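Local structure of glycosyl hydrolase, family 31/fibronectin type III domain protein (Clostridium perfringens, 4P5Y) at residues A31-D36 and H53-A58. The protein probably binds galactose-type sugars, here N-acetylgalactosamine, through an F5/8 type C (family 32-like) carbohydrate-binding module of a family 31 glycosyl hydrolase. Sequence-based numbering, arbitrary orientation.
Sequences ATSEAD and HSAYQA. With NGA (2-acetamido-2-deoxy-beta-D-galactopyranose), chain B.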
ATOM      1  N   ALA A  31       8.140  -3.276   7.547  1.00 26.62           N
ATOM      2  CA  ALA A  31       8.310  -2.200   6.581  1.00 23.76           C
ATOM      3  C   ALA A  31       9.786  -1.844   6.516  1.00 27.27           C
ATOM      4  O   ALA A  31      10.465  -1.906   7.542  1.00 26.71           O
ATOM      5  CB  ALA A  31       7.499  -1.014   6.960  1.00 23.19           C
ATOM      6  N   THR A  32      10.283  -1.489   5.325  1.00 23.42           N
ATOM      7  CA  THR A  32      11.692  -1.126   5.153  1.00 25.83           C
ATOM      8  C   THR A  32      12.140  -0.103   6.194  1.00 24.10           C
ATOM      9  O   THR A  32      13.135  -0.292   6.867  1.00 26.79           O
ATOM     10  CB  THR A  32      11.992  -0.538   3.745  1.00 25.28           C
ATOM     11  OG1 THR A  32      11.517  -1.419   2.726  1.00 28.55           O
ATOM     12  CG2 THR A  32      13.462  -0.352   3.558  1.00 21.64           C
ATOM     13  N   SER A  33      11.400   0.990   6.316  1.00 25.10           N
ATOM     14  CA  SER A  33      11.681   1.965   7.357  1.00 24.83           C
ATOM     15  C   SER A  33      10.397   2.684   7.806  1.00 25.43           C
ATOM     16  O   SER A  33       9.329   2.530   7.205  1.00 23.87           O
ATOM     17  CB  SER A  33      12.746   2.962   6.875  1.00 23.76           C
ATOM     18  OG  SER A  33      12.310   3.696   5.740  1.00 29.36           O
ATOM     19  N   GLU A  34      10.505   3.441   8.890  1.00 24.38           N
ATOM     20  CA  GLU A  34       9.374   4.164   9.449  1.00 20.92           C
ATOM     21  C   GLU A  34       9.922   5.463   9.941  1.00 22.85           C
ATOM     22  O   GLU A  34      11.037   5.498  10.428  1.00 32.40           O
ATOM     23  CB  GLU A  34       8.714   3.409  10.606  1.00 24.52           C
ATOM     24  CG  GLU A  34       8.346   1.964  10.332  1.00 26.14           C
ATOM     25  CD  GLU A  34       7.803   1.265  11.570  1.00 30.19           C
ATOM     26  OE1 GLU A  34       8.599   0.650  12.323  1.00 34.25           O
ATOM     27  OE2 GLU A  34       6.576   1.326  11.793  1.00 32.97           O
ATOM     28  N   ALA A  35       9.156   6.533   9.820  1.00 23.89           N
ATOM     29  CA  ALA A  35       9.642   7.830  10.241  1.00 25.15           C
ATOM     30  C   ALA A  35       8.675   8.432  11.235  1.00 32.82           C
ATOM     31  O   ALA A  35       7.475   8.107  11.223  1.00 27.89           O
ATOM     32  CB  ALA A  35       9.822   8.752   9.049  1.00 25.56           C
ATOM     33  N   ASP A  36       9.199   9.304  12.095  1.00 31.31           N
ATOM     34  CA  ASP A  36       8.348  10.074  12.989  1.00 31.27           C
ATOM     35  C   ASP A  36       7.431   9.141  13.779  1.00 28.89           C
ATOM     36  O   ASP A  36       7.892   8.170  14.365  1.00 29.28           O
ATOM     37  CB  ASP A  36       7.548  11.092  12.176  1.00 31.58           C
ATOM     38  CG  ASP A  36       8.450  12.034  11.394  1.00 32.53           C
ATOM     39  OD1 ASP A  36       9.457  12.480  11.986  1.00 35.42           O
ATOM     40  OD2 ASP A  36       8.176  12.312  10.204  1.00 25.75           O
ATOM     41  N   HIS A  53       4.706   6.157   7.004  1.00 27.24           N
ATOM     42  CA  HIS A  53       5.643   6.968   6.236  1.00 25.11           C
ATOM     43  C   HIS A  53       7.002   6.317   6.430  1.00 24.34           C
ATOM     44  O   HIS A  53       7.312   5.855   7.534  1.00 24.73           O
ATOM     45  CB  HIS A  53       5.633   8.423   6.719  1.00 24.57           C
ATOM     46  CG  HIS A  53       6.192   9.406   5.737  1.00 26.28           C
ATOM     47  ND1 HIS A  53       7.506   9.383   5.322  1.00 28.22           N
ATOM     48  CD2 HIS A  53       5.622  10.463   5.113  1.00 26.36           C
ATOM     49  CE1 HIS A  53       7.717  10.375   4.475  1.00 27.78           C
ATOM     50  NE2 HIS A  53       6.588  11.044   4.328  1.00 26.04           N
ATOM     51  N   SER A  54       7.797   6.244   5.368  1.00 25.21           N
ATOM     52  CA  SER A  54       9.131   5.653   5.464  1.00 24.20           C
ATOM     53  C   SER A  54      10.155   6.732   5.804  1.00 26.36           C
ATOM     54  O   SER A  54       9.850   7.931   5.761  1.00 26.45           O
ATOM     55  CB  SER A  54       9.506   4.934   4.167  1.00 19.43           C
ATOM     56  OG  SER A  54       9.557   5.849   3.083  1.00 27.06           O
ATOM     57  N   ALA A  55      11.369   6.314   6.152  1.00 24.57           N
ATOM     58  CA  ALA A  55      12.383   7.266   6.602  1.00 26.04           C
ATOM     59  C   ALA A  55      12.788   8.204   5.466  1.00 29.69           C
ATOM     60  O   ALA A  55      12.704   7.851   4.285  1.00 26.91           O
ATOM     61  CB  ALA A  55      13.601   6.536   7.157  1.00 20.57           C
ATOM     62  N   TYR A  56      13.214   9.411   5.826  1.00 32.10           N
ATOM     63  CA  TYR A  56      13.659  10.376   4.831  1.00 28.27           C
ATOM     64  C   TYR A  56      14.945  11.050   5.268  1.00 28.66           C
ATOM     65  O   TYR A  56      15.147  12.238   5.033  1.00 31.58           O
ATOM     66  CB  TYR A  56      12.568  11.421   4.556  1.00 29.44           C
ATOM     67  CG  TYR A  56      11.927  12.009   5.798  1.00 28.12           C
ATOM     68  CD1 TYR A  56      12.465  13.129   6.426  1.00 30.12           C
ATOM     69  CD2 TYR A  56      10.785  11.452   6.332  1.00 26.17           C
ATOM     70  CE1 TYR A  56      11.883  13.666   7.554  1.00 29.14           C
ATOM     71  CE2 TYR A  56      10.193  11.982   7.456  1.00 32.75           C
ATOM     72  CZ  TYR A  56      10.740  13.088   8.071  1.00 33.46           C
ATOM     73  OH  TYR A  56      10.131  13.604   9.202  1.00 30.04           O
ATOM     74  N   GLN A  57      15.822  10.284   5.903  1.00 30.53           N
ATOM     75  CA  GLN A  57      17.166  10.770   6.189  1.00 31.53           C
ATOM     76  C   GLN A  57      17.977  10.833   4.887  1.00 33.51           C
ATOM     77  O   GLN A  57      17.460  10.502   3.814  1.00 30.71           O
ATOM     78  CB  GLN A  57      17.850   9.883   7.224  1.00 28.26           C
ATOM     79  CG  GLN A  57      17.056   9.719   8.528  1.00 31.24           C
ATOM     80  CD  GLN A  57      16.514  11.039   9.065  1.00 38.34           C
ATOM     81  OE1 GLN A  57      17.177  12.071   8.994  1.00 42.40           O
ATOM     82  NE2 GLN A  57      15.296  11.006   9.603  1.00 37.87           N
ATOM     83  N   ALA A  58      19.234  11.265   4.966  1.00 30.99           N
ATOM     84  CA  ALA A  58      20.004  11.507   3.748  1.00 30.38           C
ATOM     85  C   ALA A  58      20.201  10.241   2.918  1.00 30.19           C
ATOM     86  O   ALA A  58      20.056  10.274   1.707  1.00 33.56           O
ATOM     87  CB  ALA A  58      21.346  12.129   4.082  1.00 35.43           C
TER
HETATM   88  C1  NGA B 201       7.671  16.544   6.491  1.00 39.13           C
HETATM   89  C2  NGA B 201       6.520  15.573   6.739  1.00 44.26           C
HETATM   90  C3  NGA B 201       7.068  14.151   6.838  1.00 39.19           C
HETATM   91  C4  NGA B 201       7.926  13.845   5.615  1.00 33.38           C
HETATM   92  C5  NGA B 201       9.012  14.904   5.498  1.00 31.65           C
HETATM   93  C6  NGA B 201       9.967  14.646   4.333  1.00 35.39           C
HETATM   94  C7  NGA B 201       4.574  16.564   7.862  1.00 47.40           C
HETATM   95  C8  NGA B 201       3.959  16.943   9.180  1.00 42.79           C
HETATM   96  N2  NGA B 201       5.746  15.921   7.926  1.00 45.73           N
HETATM   97  O1  NGA B 201       7.178  17.844   6.258  1.00 43.50           O
HETATM   98  O3  NGA B 201       6.021  13.210   6.975  1.00 42.57           O
HETATM   99  O4  NGA B 201       7.127  13.867   4.454  1.00 35.78           O
HETATM  100  O5  NGA B 201       8.378  16.146   5.338  1.00 42.69           O
HETATM  101  O6  NGA B 201      10.177  15.839   3.603  1.00 46.15           O
HETATM  102  O7  NGA B 201       3.999  16.859   6.805  1.00 47.63           O
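Tyr56 meets Asp36 and Ala35 at the sugar-binding end of this F5/8 type C beta-sandwich, where loop segments 31-36 and 53-58 join beside a bound N-acetylgalactosamine. Followed outward, Tyr56 CB lies near NGA C6, and CG and CD1 each pass 3.6 Å from that same C6. CE2 is wedged between the sugar and Ala35, touching NGA C4 at 3.5 Å and Ala35 CB at 3.6 Å. NGA C5 lies 3.5 Å above the ring centre, consistent with a CH-pi contact on this face. At the tip, Tyr56 OH donates to Asp36 OD2 at 2.5 Å, on its syn lone pair; OD2 lies in the ring plane while the carboxylate is turned 54° from it, and the bond holds the hydroxyl tip at the carboxylate. His53 also faces the sugar: CG anti to the backbone N (chi1 -161°) carries the ring toward it, and NE2 makes a weak, bent bond to NGA O4. His53 ND1 donates to a lone pair of Ser54 O at 2.8 Å, and that oxygen lies in the imidazole plane, which helps orient the ring. Arg84, Asn89 and Tyr156 also hydrogen-bond the sugar. Behind the pocket, Ala35 N reaches His53 O at 3.0 Å from above the carbonyl plane. Further back, the Ser33 hydroxyl accepts a nearly straight bond (166°) from Ala55 N, its OG 2.8 Å from that nitrogen.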